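Side-chain contacts in beta-1,3-glucanosyltransferase (Rhizomucor miehei CAU432, PDB 4WTP), which belongs to glycosyl hydrolase family 17 and folds as a single-chain parallel beta/alpha barrel of the TIM type: residues A[39-44]-A[221-226]; A[98-103]-A[146-151]; A[130-135]-A[184-189]; A[167-172]-A[207-212]. One frame throughout, in Å; residues are numbered along the deposited sequence.

Interaction 1: residues A[39-44]-A[221-226]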
loop_
_atom_site.group_PDB
_atom_site.type_symbol
_atom_site.label_atom_id
_atom_site.label_comp_id
_atom_site.label_asym_id
_atom_site.label_seq_id
_atom_site.Cartn_x
_atom_site.Cartn_y
_atom_site.Cartn_z
ATOM N N GLY A 39 8.708 -1.350 2.215
ATOM C CA GLY A 39 7.944 -2.281 1.395
ATOM C C GLY A 39 7.389 -1.573 0.191
ATOM O O GLY A 39 7.446 -0.349 0.117
ATOM N N ILE A 40 6.881 -2.339 -0.774
ATOM C CA ILE A 40 6.363 -1.755 -2.016
ATOM C C ILE A 40 5.002 -2.359 -2.348
ATOM O O ILE A 40 4.786 -3.595 -2.266
ATOM C CB ILE A 40 7.342 -1.985 -3.197
ATOM C CG1 ILE A 40 8.743 -1.463 -2.901
ATOM C CG2 ILE A 40 6.878 -1.238 -4.422
ATOM C CD1 ILE A 40 9.771 -1.850 -3.944
ATOM N N ASN A 41 4.070 -1.478 -2.722
ATOM C CA ASN A 41 2.766 -1.880 -3.175
ATOM C C ASN A 41 2.849 -2.602 -4.517
ATOM O O ASN A 41 3.552 -2.140 -5.419
ATOM C CB ASN A 41 1.859 -0.661 -3.286
ATOM C CG ASN A 41 1.449 -0.149 -1.914
ATOM O OD1 ASN A 41 0.857 -0.882 -1.109
ATOM N ND2 ASN A 41 1.794 1.082 -1.618
ATOM N N TYR A 42 2.119 -3.704 -4.637
ATOM C CA TYR A 42 2.174 -4.549 -5.816
ATOM C C TYR A 42 0.797 -4.723 -6.405
ATOM O O TYR A 42 -0.044 -5.403 -5.822
ATOM C CB TYR A 42 2.820 -5.900 -5.442
ATOM C CG TYR A 42 2.815 -6.904 -6.560
ATOM C CD1 TYR A 42 3.692 -6.771 -7.627
ATOM C CD2 TYR A 42 1.909 -7.970 -6.565
ATOM C CE1 TYR A 42 3.697 -7.687 -8.665
ATOM C CE2 TYR A 42 1.901 -8.909 -7.594
ATOM C CZ TYR A 42 2.816 -8.769 -8.632
ATOM O OH TYR A 42 2.830 -9.677 -9.668
ATOM N N GLY A 43 0.575 -4.121 -7.570
ATOM C CA GLY A 43 -0.740 -4.138 -8.192
ATOM C C GLY A 43 -1.016 -5.418 -8.950
ATOM O O GLY A 43 -0.106 -6.035 -9.473
ATOM N N VAL A 44 -2.286 -5.802 -8.987
ATOM C CA VAL A 44 -2.740 -6.987 -9.701
ATOM C C VAL A 44 -3.756 -6.616 -10.784
ATOM O O VAL A 44 -4.746 -5.944 -10.492
ATOM C CB VAL A 44 -3.375 -7.979 -8.704
ATOM C CG1 VAL A 44 -4.342 -8.929 -9.417
ATOM C CG2 VAL A 44 -2.287 -8.720 -7.944
ATOM N N ILE A 221 2.547 4.561 6.547
ATOM C CA ILE A 221 2.041 5.094 5.267
ATOM C C ILE A 221 1.794 3.922 4.331
ATOM O O ILE A 221 2.732 3.224 3.953
ATOM C CB ILE A 221 2.985 6.160 4.681
ATOM C CG1 ILE A 221 3.130 7.332 5.671
ATOM C CG2 ILE A 221 2.476 6.641 3.325
ATOM C CD1 ILE A 221 4.116 8.399 5.229
ATOM N N SER A 222 0.541 3.700 3.942
ATOM C CA SER A 222 0.222 2.580 3.064
ATOM C C SER A 222 0.384 2.892 1.583
ATOM O O SER A 222 0.578 1.974 0.801
ATOM C CB SER A 222 -1.180 2.064 3.345
ATOM O OG SER A 222 -2.018 3.165 3.603
ATOM N N GLU A 223 0.297 4.170 1.207
ATOM C CA GLU A 223 0.481 4.540 -0.207
ATOM C C GLU A 223 0.909 5.989 -0.328
ATOM O O GLU A 223 0.267 6.897 0.261
ATOM C CB GLU A 223 -0.816 4.444 -1.036
ATOM C CG GLU A 223 -1.491 3.115 -1.208
ATOM C CD GLU A 223 -2.829 3.262 -1.885
ATOM O OE1 GLU A 223 -3.256 4.387 -2.171
ATOM O OE2 GLU A 223 -3.507 2.267 -2.071
ATOM N N THR A 224 1.934 6.214 -1.161
ATOM C CA THR A 224 2.181 7.518 -1.770
ATOM C C THR A 224 3.122 7.265 -2.945
ATOM O O THR A 224 3.837 6.256 -2.975
ATOM C CB THR A 224 2.797 8.537 -0.802
ATOM O OG1 THR A 224 2.680 9.823 -1.408
ATOM C CG2 THR A 224 4.288 8.268 -0.565
ATOM N N GLY A 225 3.086 8.162 -3.921
ATOM C CA GLY A 225 3.901 8.023 -5.126
ATOM C C GLY A 225 3.647 9.203 -6.040
ATOM O O GLY A 225 2.878 10.107 -5.693
ATOM N N TRP A 226 4.254 9.183 -7.229
ATOM C CA TRP A 226 4.242 10.323 -8.127
ATOM C C TRP A 226 4.410 9.764 -9.529
ATOM O O TRP A 226 5.314 8.936 -9.776
ATOM C CB TRP A 226 5.401 11.279 -7.805
ATOM C CG TRP A 226 5.296 12.587 -8.524
ATOM C CD1 TRP A 226 5.602 12.851 -9.862
ATOM C CD2 TRP A 226 4.784 13.834 -7.967
ATOM N NE1 TRP A 226 5.367 14.187 -10.125
ATOM C CE2 TRP A 226 4.882 14.823 -9.021
ATOM C CE3 TRP A 226 4.334 14.232 -6.719
ATOM C CZ2 TRP A 226 4.503 16.135 -8.828
ATOM C CZ3 TRP A 226 3.922 15.554 -6.557
ATOM C CH2 TRP A 226 4.017 16.490 -7.582
#
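The two flat groups that approach here, the amide of N41 and the carboxylate of E223, stand almost perpendicular, their planes 86° apart. The backbone oxygen of S222 lies close to the amide plane, next to the nitrogen, and E223 CG is the part of that glutamate which touches the amide: it lies to one face side, near the nitrogen, 3.9 Å from N41 ND2. The carboxylate lies further out, and the two side chains cross at about a right angle. One hydrogen bond spans the gap, from N41 ND2 to S222 O at 2.9 Å, and at 160° it is fairly straight. S222 therefore takes part through its carbonyl, while its CB points away and its OG is bound to N186 OD1. N41 OD1, 3.4 Å from S222 O, is a second acceptor there and makes no bond to it; R70 NH2 supplies its donor. Strands 39-41 and 219-223 are the first and seventh of the parallel barrel. They flank the short eighth strand 262-263, and the buried amide of N41 reaches across between them, with its ND2 also making a weak bond to Y263 O. The N41 chi1 of -73°, with CG beside the backbone N, sends the amide toward the seventh strand. The closest CA atoms, those of N41 and E223, are 7.4 Å apart, so side-chain reach is needed to join the segments.

Interaction 2: residues A[98-103]-A[146-151]. With EDO (1,2-ethanediol), chain C.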
loop_
_atom_site.group_PDB
_atom_site.type_symbol
_atom_site.label_atom_id
_atom_site.label_comp_id
_atom_site.label_asym_id
_atom_site.label_seq_id
_atom_site.Cartn_x
_atom_site.Cartn_y
_atom_site.Cartn_z
ATOM N N MET A 98 -7.267 -6.348 2.436
ATOM C CA MET A 98 -8.630 -6.768 2.136
ATOM C C MET A 98 -9.278 -5.659 1.343
ATOM O O MET A 98 -9.156 -4.476 1.699
ATOM C CB MET A 98 -9.436 -6.976 3.425
ATOM C CG MET A 98 -8.827 -7.984 4.402
ATOM S SD MET A 98 -9.757 -8.222 5.952
ATOM C CE MET A 98 -11.154 -9.222 5.356
ATOM N N TRP A 99 -9.958 -6.020 0.258
ATOM C CA TRP A 99 -10.617 -5.024 -0.576
ATOM C C TRP A 99 -12.097 -4.994 -0.339
ATOM O O TRP A 99 -12.834 -5.840 -0.864
ATOM C CB TRP A 99 -10.308 -5.211 -2.067
ATOM C CG TRP A 99 -10.789 -4.001 -2.795
ATOM C CD1 TRP A 99 -11.986 -3.836 -3.460
ATOM C CD2 TRP A 99 -10.150 -2.709 -2.802
ATOM N NE1 TRP A 99 -12.104 -2.549 -3.924
ATOM C CE2 TRP A 99 -11.028 -1.821 -3.552
ATOM C CE3 TRP A 99 -8.963 -2.219 -2.291
ATOM C CZ2 TRP A 99 -10.702 -0.497 -3.775
ATOM C CZ3 TRP A 99 -8.638 -0.890 -2.523
ATOM C CH2 TRP A 99 -9.480 -0.054 -3.261
ATOM N N ILE A 100 -12.542 -4.051 0.482
ATOM C CA ILE A 100 -13.958 -3.945 0.808
ATOM C C ILE A 100 -14.498 -2.646 0.227
ATOM O O ILE A 100 -13.852 -1.609 0.311
ATOM C CB ILE A 100 -14.255 -4.119 2.315
ATOM C CG1 ILE A 100 -13.357 -3.184 3.122
ATOM C CG2 ILE A 100 -14.035 -5.577 2.801
ATOM C CD1 ILE A 100 -13.698 -3.126 4.594
ATOM N N ASP A 101 -15.648 -2.758 -0.439
ATOM C CA ASP A 101 -16.398 -1.595 -0.955
ATOM C C ASP A 101 -17.903 -1.882 -1.080
ATOM O O ASP A 101 -18.686 -1.478 -0.214
ATOM C CB ASP A 101 -15.780 -1.018 -2.246
ATOM C CG ASP A 101 -15.497 -2.069 -3.290
ATOM O OD1 ASP A 101 -16.034 -3.200 -3.209
ATOM O OD2 ASP A 101 -14.730 -1.741 -4.224
ATOM N N ARG A 102 -18.311 -2.655 -2.086
ATOM C CA ARG A 102 -19.742 -2.974 -2.220
ATOM C C ARG A 102 -20.134 -3.973 -1.120
ATOM O O ARG A 102 -19.274 -4.749 -0.650
ATOM C CB ARG A 102 -20.072 -3.487 -3.627
ATOM C CG ARG A 102 -19.594 -4.890 -3.943
ATOM C CD ARG A 102 -20.259 -5.385 -5.226
ATOM N NE ARG A 102 -20.015 -6.802 -5.492
ATOM C CZ ARG A 102 -18.885 -7.303 -5.997
ATOM N NH1 ARG A 102 -17.870 -6.495 -6.287
ATOM N NH2 ARG A 102 -18.766 -8.607 -6.208
ATOM N N PRO A 103 -21.412 -3.938 -0.675
ATOM C CA PRO A 103 -21.947 -4.789 0.403
ATOM C C PRO A 103 -21.482 -6.259 0.405
ATOM O O PRO A 103 -21.126 -6.770 1.457
ATOM C CB PRO A 103 -23.452 -4.690 0.185
ATOM C CG PRO A 103 -23.630 -3.284 -0.310
ATOM C CD PRO A 103 -22.371 -2.891 -1.054
ATOM N N ALA A 146 -15.890 -0.115 12.047
ATOM C CA ALA A 146 -15.272 -0.485 13.318
ATOM C C ALA A 146 -15.679 -1.892 13.770
ATOM O O ALA A 146 -14.830 -2.712 14.177
ATOM C CB ALA A 146 -15.626 0.521 14.396
ATOM N N ASN A 147 -16.980 -2.188 13.677
ATOM C CA ASN A 147 -17.465 -3.528 14.011
ATOM C C ASN A 147 -16.837 -4.625 13.141
ATOM O O ASN A 147 -16.496 -5.714 13.639
ATOM C CB ASN A 147 -18.980 -3.549 13.889
ATOM C CG ASN A 147 -19.651 -2.701 14.960
ATOM O OD1 ASN A 147 -19.017 -2.296 15.944
ATOM N ND2 ASN A 147 -20.926 -2.407 14.760
ATOM N N TYR A 148 -16.681 -4.351 11.846
ATOM C CA TYR A 148 -16.107 -5.323 10.942
ATOM C C TYR A 148 -14.628 -5.554 11.310
ATOM O O TYR A 148 -14.158 -6.709 11.350
ATOM C CB TYR A 148 -16.229 -4.802 9.514
ATOM C CG TYR A 148 -15.742 -5.746 8.453
ATOM C CD1 TYR A 148 -16.479 -6.864 8.104
ATOM C CD2 TYR A 148 -14.543 -5.520 7.789
ATOM C CE1 TYR A 148 -16.054 -7.721 7.096
ATOM C CE2 TYR A 148 -14.096 -6.383 6.806
ATOM C CZ TYR A 148 -14.863 -7.471 6.452
ATOM O OH TYR A 148 -14.408 -8.295 5.465
ATOM N N ILE A 149 -13.907 -4.471 11.600
ATOM C CA ILE A 149 -12.514 -4.588 12.026
ATOM C C ILE A 149 -12.394 -5.446 13.276
ATOM O O ILE A 149 -11.508 -6.311 13.378
ATOM C CB ILE A 149 -11.861 -3.195 12.242
ATOM C CG1 ILE A 149 -11.812 -2.441 10.914
ATOM C CG2 ILE A 149 -10.486 -3.347 12.906
ATOM C CD1 ILE A 149 -11.581 -0.945 11.044
ATOM N N LYS A 150 -13.274 -5.197 14.240
ATOM C CA LYS A 150 -13.282 -5.976 15.474
ATOM C C LYS A 150 -13.414 -7.482 15.157
ATOM O O LYS A 150 -12.694 -8.319 15.728
ATOM C CB LYS A 150 -14.436 -5.494 16.367
ATOM C CG LYS A 150 -14.615 -6.230 17.688
ATOM C CD LYS A 150 -15.505 -5.429 18.633
ATOM C CE LYS A 150 -16.516 -4.540 17.902
ATOM N NZ LYS A 150 -17.818 -5.203 17.615
ATOM N N GLN A 151 -14.343 -7.828 14.260
ATOM C CA GLN A 151 -14.553 -9.223 13.833
ATOM C C GLN A 151 -13.331 -9.808 13.116
ATOM O O GLN A 151 -12.944 -10.949 13.344
ATOM C CB GLN A 151 -15.800 -9.335 12.955
ATOM C CG GLN A 151 -17.089 -9.078 13.726
ATOM C CD GLN A 151 -18.258 -8.669 12.843
ATOM O OE1 GLN A 151 -18.125 -8.517 11.624
ATOM N NE2 GLN A 151 -19.422 -8.487 13.462
HETATM C C1 EDO C . -21.655 0.085 -1.003
HETATM O O1 EDO C . -23.054 0.147 -0.672
HETATM C C2 EDO C . -20.863 0.071 0.280
HETATM O O2 EDO C . -20.938 -1.198 0.933
#
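Y148 reaches from its helix toward the segment 98-103, and M98 comes to meet its phenol end from the opposite direction. The methyl CE of M98 lies 3.4 Å from Y148 OH and 4.2 Å from Y148 CZ, approaching the ring obliquely. I100 slides past the same ring, pointing the other way, and both of its branches touch: CD1 is 4.0 Å from Y148 CE2, and CG2 is 3.8 Å from Y148 OH. The long reach of the tyrosine follows from its chi1 of -177°, which places CG opposite the backbone N and extends the ring off the helix. I100 has CG1 between its backbone N and carbonyl carbon (chi1 51°), and this carries CD1 alongside the ring. No hydrogen bond crosses between the segments; the phenol oxygen is satisfied by F106 O, and the F106 ring meets that of Y148 edge-to-face. Further along 98-103 the loop is braced from within. W99 NE1 gives a hydrogen bond to D101 OD2 at 2.8 Å, striking the oxygen from above the carboxylate plane, while R102 N bonds to D101 OD1. A molecule of 1,2-ethanediol, probably from the crystallisation liquor, lies near D101 and P103. Y148 also packs on V130 of strand 125-132. This is the apolar layer between strands and outer helices of a beta/alpha barrel, here joining the end of strand 93-98 and the loop after it to helix 142-156.

Interaction 3: residues A[130-135]-A[184-189]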
loop_
_atom_site.group_PDB
_atom_site.type_symbol
_atom_site.label_atom_id
_atom_site.label_comp_id
_atom_site.label_asym_id
_atom_site.label_seq_id
_atom_site.Cartn_x
_atom_site.Cartn_y
_atom_site.Cartn_z
ATOM N N VAL A 130 -7.474 -3.716 6.574
ATOM C CA VAL A 130 -8.896 -3.987 6.459
ATOM C C VAL A 130 -9.532 -2.838 5.689
ATOM O O VAL A 130 -10.048 -1.886 6.270
ATOM C CB VAL A 130 -9.553 -4.200 7.844
ATOM C CG1 VAL A 130 -11.004 -4.640 7.671
ATOM C CG2 VAL A 130 -8.750 -5.221 8.644
ATOM N N GLY A 131 -9.461 -2.941 4.363
ATOM C CA GLY A 131 -9.984 -1.904 3.490
ATOM C C GLY A 131 -8.998 -0.794 3.212
ATOM O O GLY A 131 -8.081 -0.522 4.004
ATOM N N SER A 132 -9.215 -0.129 2.090
ATOM C CA SER A 132 -8.463 1.074 1.735
ATOM C C SER A 132 -9.429 2.101 1.181
ATOM O O SER A 132 -10.140 1.827 0.201
ATOM C CB SER A 132 -7.425 0.740 0.660
ATOM O OG SER A 132 -6.750 1.921 0.224
ATOM N N GLU A 133 -9.508 3.240 1.860
ATOM C CA GLU A 133 -10.400 4.350 1.476
ATOM C C GLU A 133 -11.880 3.998 1.561
ATOM O O GLU A 133 -12.702 4.572 0.835
ATOM C CB GLU A 133 -10.000 4.985 0.142
ATOM C CG GLU A 133 -8.711 5.772 0.357
ATOM C CD GLU A 133 -8.106 6.322 -0.907
ATOM O OE1 GLU A 133 -8.861 6.622 -1.852
ATOM O OE2 GLU A 133 -6.863 6.493 -0.957
ATOM N N VAL A 134 -12.228 3.109 2.488
ATOM C CA VAL A 134 -13.638 2.746 2.702
ATOM C C VAL A 134 -14.485 3.959 3.108
ATOM O O VAL A 134 -15.590 4.151 2.585
ATOM C CB VAL A 134 -13.762 1.626 3.745
ATOM C CG1 VAL A 134 -15.222 1.370 4.133
ATOM C CG2 VAL A 134 -13.106 0.362 3.207
ATOM N N LEU A 135 -13.974 4.754 4.051
ATOM C CA LEU A 135 -14.678 5.948 4.495
ATOM C C LEU A 135 -14.548 7.110 3.506
ATOM O O LEU A 135 -15.517 7.846 3.291
ATOM C CB LEU A 135 -14.234 6.354 5.891
ATOM C CG LEU A 135 -14.511 5.329 6.990
ATOM C CD1 LEU A 135 -14.052 5.905 8.321
ATOM C CD2 LEU A 135 -15.991 4.952 7.074
ATOM N N MET A 184 -2.879 3.313 8.780
ATOM C CA MET A 184 -2.065 3.502 7.579
ATOM C C MET A 184 -2.671 4.587 6.699
ATOM O O MET A 184 -3.852 4.543 6.329
ATOM C CB MET A 184 -1.938 2.218 6.760
ATOM C CG MET A 184 -1.391 1.016 7.514
ATOM S SD MET A 184 -0.780 -0.380 6.430
ATOM C CE MET A 184 0.910 0.211 6.106
ATOM N N MET A 185 -1.863 5.562 6.361
ATOM C CA MET A 185 -2.284 6.672 5.517
ATOM C C MET A 185 -2.033 6.477 4.031
ATOM O O MET A 185 -0.980 6.106 3.624
ATOM C CB MET A 185 -1.521 7.913 5.955
ATOM C CG MET A 185 -1.956 9.215 5.246
ATOM S SD MET A 185 -1.041 10.788 5.715
ATOM C CE MET A 185 0.633 10.512 4.984
ATOM N N ASN A 186 -3.049 6.802 3.246
ATOM C CA ASN A 186 -2.852 6.942 1.788
ATOM C C ASN A 186 -2.854 8.425 1.528
ATOM O O ASN A 186 -3.809 9.119 1.924
ATOM C CB ASN A 186 -4.038 6.376 1.010
ATOM C CG ASN A 186 -4.248 4.887 1.183
ATOM O OD1 ASN A 186 -3.364 4.135 1.549
ATOM N ND2 ASN A 186 -5.443 4.450 0.833
ATOM N N ALA A 187 -1.835 8.944 0.856
ATOM C CA ALA A 187 -1.823 10.377 0.538
ATOM C C ALA A 187 -1.023 10.593 -0.718
ATOM O O ALA A 187 0.117 10.116 -0.816
ATOM C CB ALA A 187 -1.218 11.181 1.691
ATOM N N PHE A 188 -1.567 11.375 -1.642
ATOM C CA PHE A 188 -0.874 11.738 -2.862
ATOM C C PHE A 188 -0.945 13.231 -3.094
ATOM O O PHE A 188 -1.918 13.723 -3.700
ATOM C CB PHE A 188 -1.516 11.049 -4.061
ATOM C CG PHE A 188 -1.315 9.551 -4.083
ATOM C CD1 PHE A 188 -2.190 8.715 -3.367
ATOM C CD2 PHE A 188 -0.282 8.972 -4.846
ATOM C CE1 PHE A 188 -2.022 7.336 -3.384
ATOM C CE2 PHE A 188 -0.125 7.583 -4.877
ATOM C CZ PHE A 188 -0.988 6.780 -4.139
ATOM N N PRO A 189 0.100 13.965 -2.681
ATOM C CA PRO A 189 0.171 15.379 -3.009
ATOM C C PRO A 189 -0.049 15.691 -4.506
ATOM O O PRO A 189 -0.582 16.764 -4.839
ATOM C CB PRO A 189 1.562 15.760 -2.517
ATOM C CG PRO A 189 1.732 14.901 -1.281
ATOM C CD PRO A 189 1.110 13.584 -1.669
HETATM O O HOH W 1 -3.745 1.442 0.718
#
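The hydrogen bonds of N186 carry this contact, and both cross-segment ones leave from a single nitrogen. N186 ND2 donates to S132 OG at 2.9 Å, with the serine oxygen in the amide plane, and to E133 OE2 at 3.1 Å, where the carboxylate oxygen is tilted from that plane. Each is moderately bent, with an N-H...O angle near 149° for the serine and 148° for the glutamate. E133 OE2 is met on its anti side, and the carboxylate and amide planes are turned 60° apart. A water bridges the other half of the amide: it donates to N186 OD1 at 2.8 Å and accepts from S132 OG at 3.1 Å. The S132 hydroxyl thus accepts a hydrogen bond from the amide N-H and donates one to the water. Van der Waals contact is slight: E133 OE2 approaches N186 CB to 3.4 Å, and E133 CG lies 3.6 Å from N186 ND2, as the extended glutamate runs across the asparagine. S132 and N186 end strands 125-132 and 182-186, and E133 follows just after the first, with strand 163-167 between the two in the barrel sheet. With two acceptors on its nitrogen and the water, and S222 OG in the conformer given, donating to its oxygen, the N186 amide has its rotation defined, since flipping it would set its oxygen against E133 OE2 and its nitrogen against the water's donated hydrogen.

Interaction 4: residues A[167-172]-A[207-212]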
loop_
_atom_site.group_PDB
_atom_site.type_symbol
_atom_site.label_atom_id
_atom_site.label_comp_id
_atom_site.label_asym_id
_atom_site.label_seq_id
_atom_site.Cartn_x
_atom_site.Cartn_y
_atom_site.Cartn_z
ATOM N N ASP A 167 -6.625 4.842 4.886
ATOM C CA ASP A 167 -7.530 5.867 4.381
ATOM C C ASP A 167 -6.796 7.171 4.243
ATOM O O ASP A 167 -5.625 7.270 4.597
ATOM C CB ASP A 167 -8.792 5.996 5.267
ATOM C CG ASP A 167 -10.064 6.272 4.443
ATOM O OD1 ASP A 167 -10.003 7.049 3.487
ATOM O OD2 ASP A 167 -11.131 5.671 4.715
ATOM N N VAL A 168 -7.504 8.192 3.769
ATOM C CA VAL A 168 -6.930 9.517 3.609
ATOM C C VAL A 168 -6.796 10.201 4.952
ATOM O O VAL A 168 -7.363 9.737 5.961
ATOM C CB VAL A 168 -7.751 10.375 2.631
ATOM C CG1 VAL A 168 -7.746 9.711 1.275
ATOM C CG2 VAL A 168 -9.171 10.588 3.140
ATOM N N TYR A 169 -6.047 11.296 4.991
ATOM C CA TYR A 169 -5.567 11.793 6.278
ATOM C C TYR A 169 -6.659 12.315 7.212
ATOM O O TYR A 169 -6.446 12.369 8.430
ATOM C CB TYR A 169 -4.463 12.825 6.095
ATOM C CG TYR A 169 -4.914 14.169 5.555
ATOM C CD1 TYR A 169 -5.335 15.190 6.420
ATOM C CD2 TYR A 169 -4.889 14.420 4.185
ATOM C CE1 TYR A 169 -5.737 16.424 5.915
ATOM C CE2 TYR A 169 -5.294 15.643 3.671
ATOM C CZ TYR A 169 -5.717 16.633 4.546
ATOM O OH TYR A 169 -6.103 17.850 4.048
ATOM N N TYR A 170 -7.809 12.661 6.634
ATOM C CA TYR A 170 -8.927 13.224 7.391
ATOM C C TYR A 170 -10.056 12.197 7.640
ATOM O O TYR A 170 -11.165 12.583 8.024
ATOM C CB TYR A 170 -9.433 14.478 6.654
ATOM C CG TYR A 170 -9.766 14.257 5.194
ATOM C CD1 TYR A 170 -8.791 14.398 4.192
ATOM C CD2 TYR A 170 -11.057 13.927 4.807
ATOM C CE1 TYR A 170 -9.101 14.200 2.857
ATOM C CE2 TYR A 170 -11.376 13.709 3.476
ATOM C CZ TYR A 170 -10.408 13.874 2.499
ATOM O OH TYR A 170 -10.726 13.654 1.180
ATOM N N LYS A 171 -9.810 10.906 7.411
ATOM C CA LYS A 171 -10.831 9.855 7.592
ATOM C C LYS A 171 -10.413 8.760 8.591
ATOM O O LYS A 171 -10.475 7.561 8.314
ATOM C CB LYS A 171 -11.147 9.211 6.256
ATOM C CG LYS A 171 -11.994 10.061 5.340
ATOM C CD LYS A 171 -13.338 10.390 5.962
ATOM C CE LYS A 171 -14.213 11.034 4.915
ATOM N NZ LYS A 171 -15.557 11.331 5.472
ATOM N N PHE A 172 -10.003 9.196 9.764
ATOM C CA PHE A 172 -9.690 8.280 10.863
ATOM C C PHE A 172 -10.524 8.647 12.110
ATOM O O PHE A 172 -10.000 9.180 13.076
ATOM C CB PHE A 172 -8.199 8.276 11.155
ATOM C CG PHE A 172 -7.410 7.476 10.152
ATOM C CD1 PHE A 172 -7.307 6.088 10.297
ATOM C CD2 PHE A 172 -6.790 8.094 9.052
ATOM C CE1 PHE A 172 -6.580 5.327 9.374
ATOM C CE2 PHE A 172 -6.069 7.332 8.137
ATOM C CZ PHE A 172 -5.985 5.963 8.291
ATOM N N TYR A 207 0.735 13.344 7.324
ATOM C CA TYR A 207 1.070 12.318 8.295
ATOM C C TYR A 207 0.813 12.811 9.713
ATOM O O TYR A 207 0.250 12.093 10.517
ATOM C CB TYR A 207 2.535 11.903 8.111
ATOM C CG TYR A 207 3.026 10.913 9.122
ATOM C CD1 TYR A 207 2.788 9.553 8.935
ATOM C CD2 TYR A 207 3.689 11.331 10.290
ATOM C CE1 TYR A 207 3.202 8.627 9.857
ATOM C CE2 TYR A 207 4.099 10.393 11.232
ATOM C CZ TYR A 207 3.866 9.034 10.998
ATOM O OH TYR A 207 4.244 8.067 11.920
ATOM N N ASP A 208 1.200 14.049 9.994
ATOM C CA ASP A 208 1.021 14.572 11.354
ATOM C C ASP A 208 -0.452 14.696 11.713
ATOM O O ASP A 208 -0.805 14.539 12.880
ATOM C CB ASP A 208 1.733 15.913 11.511
ATOM C CG ASP A 208 3.240 15.770 11.560
ATOM O OD1 ASP A 208 3.728 14.645 11.828
ATOM O OD2 ASP A 208 3.920 16.794 11.372
ATOM N N GLN A 209 -1.310 14.969 10.733
ATOM C CA GLN A 209 -2.758 14.978 10.991
ATOM C C GLN A 209 -3.267 13.585 11.364
ATOM O O GLN A 209 -4.148 13.437 12.206
ATOM C CB GLN A 209 -3.540 15.512 9.787
ATOM C CG GLN A 209 -3.230 16.967 9.483
ATOM C CD GLN A 209 -3.851 17.913 10.496
ATOM O OE1 GLN A 209 -4.874 17.597 11.117
ATOM N NE2 GLN A 209 -3.237 19.076 10.674
ATOM N N VAL A 210 -2.711 12.547 10.747
ATOM C CA VAL A 210 -3.098 11.195 11.104
ATOM C C VAL A 210 -2.584 10.864 12.503
ATOM O O VAL A 210 -3.291 10.228 13.298
ATOM C CB VAL A 210 -2.649 10.153 10.071
ATOM C CG1 VAL A 210 -3.086 8.746 10.493
ATOM C CG2 VAL A 210 -3.245 10.481 8.724
ATOM N N VAL A 211 -1.362 11.280 12.824
ATOM C CA VAL A 211 -0.906 11.154 14.203
ATOM C C VAL A 211 -1.905 11.850 15.142
ATOM O O VAL A 211 -2.195 11.323 16.238
ATOM C CB VAL A 211 0.549 11.700 14.383
ATOM C CG1 VAL A 211 0.949 11.745 15.863
ATOM C CG2 VAL A 211 1.534 10.846 13.587
ATOM N N GLY A 212 -2.418 12.997 14.721
ATOM C CA GLY A 212 -3.398 13.720 15.536
ATOM C C GLY A 212 -4.655 12.907 15.818
ATOM O O GLY A 212 -5.320 13.131 16.856
#
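V210 overlaps the F172 ring with one methyl, its CG1 standing over a face of the phenyl at 4.0 Å from F172 CD2. Its other methyl, CG2, presses on the backbone and root of Y169, 3.6 Å from Y169 CA and 3.7 Å from Y169 CB. The V210 chi1 of -180° splits the branches this way, with CG1 opposite the backbone N and CG2 beside it. Beyond V210, Q209 and Y169 lie side by side, pointing the same way: Q209 CB is 3.8 Å from Y169 CD1, meeting the ring obliquely, and the ring and amide planes are 64° apart. The Y169 ring is held further by Y170 CD1, which sits 3.7 Å above its plane over the centre, and it also stacks with H206. The type I turn from V168 to K171, closed by the bond from K171 N to V168 O, brings Y169 and F172 to the same helix, so that the CA atoms of Y169 and V210 are 5.5 Å apart. No hydrogen bond crosses the contact. Helix 196-212 thus packs against the loop between strand 163-167 and helix 174-177, while V210 also rests on L183 and M185 of strand 182-186 and on V219.

How the interactions relate
All four contacts belong to one parallel beta/alpha barrel. Interactions 2, 3 and 4 are nested along the chain inside the loop closed by interaction 1; interaction 3 crosses both 2 and 4, which follow in series. Interactions 1 and 3 have centres 11 Å apart and lie on neighbouring strands 219-223 and 182-186, joined by S222 and N186. Interactions 3 and 4 are 9 Å apart, linked through D167; interactions 2 and 3 are 14 Å apart and pack through I100 and V134. Interactions 1 and 2, 21 Å apart, do not touch. Polar contacts gather at strand ends, whereas interactions 2 and 4 pack helices 142-156 and 196-212 onto the loops that follow strands 93-98 and 163-167.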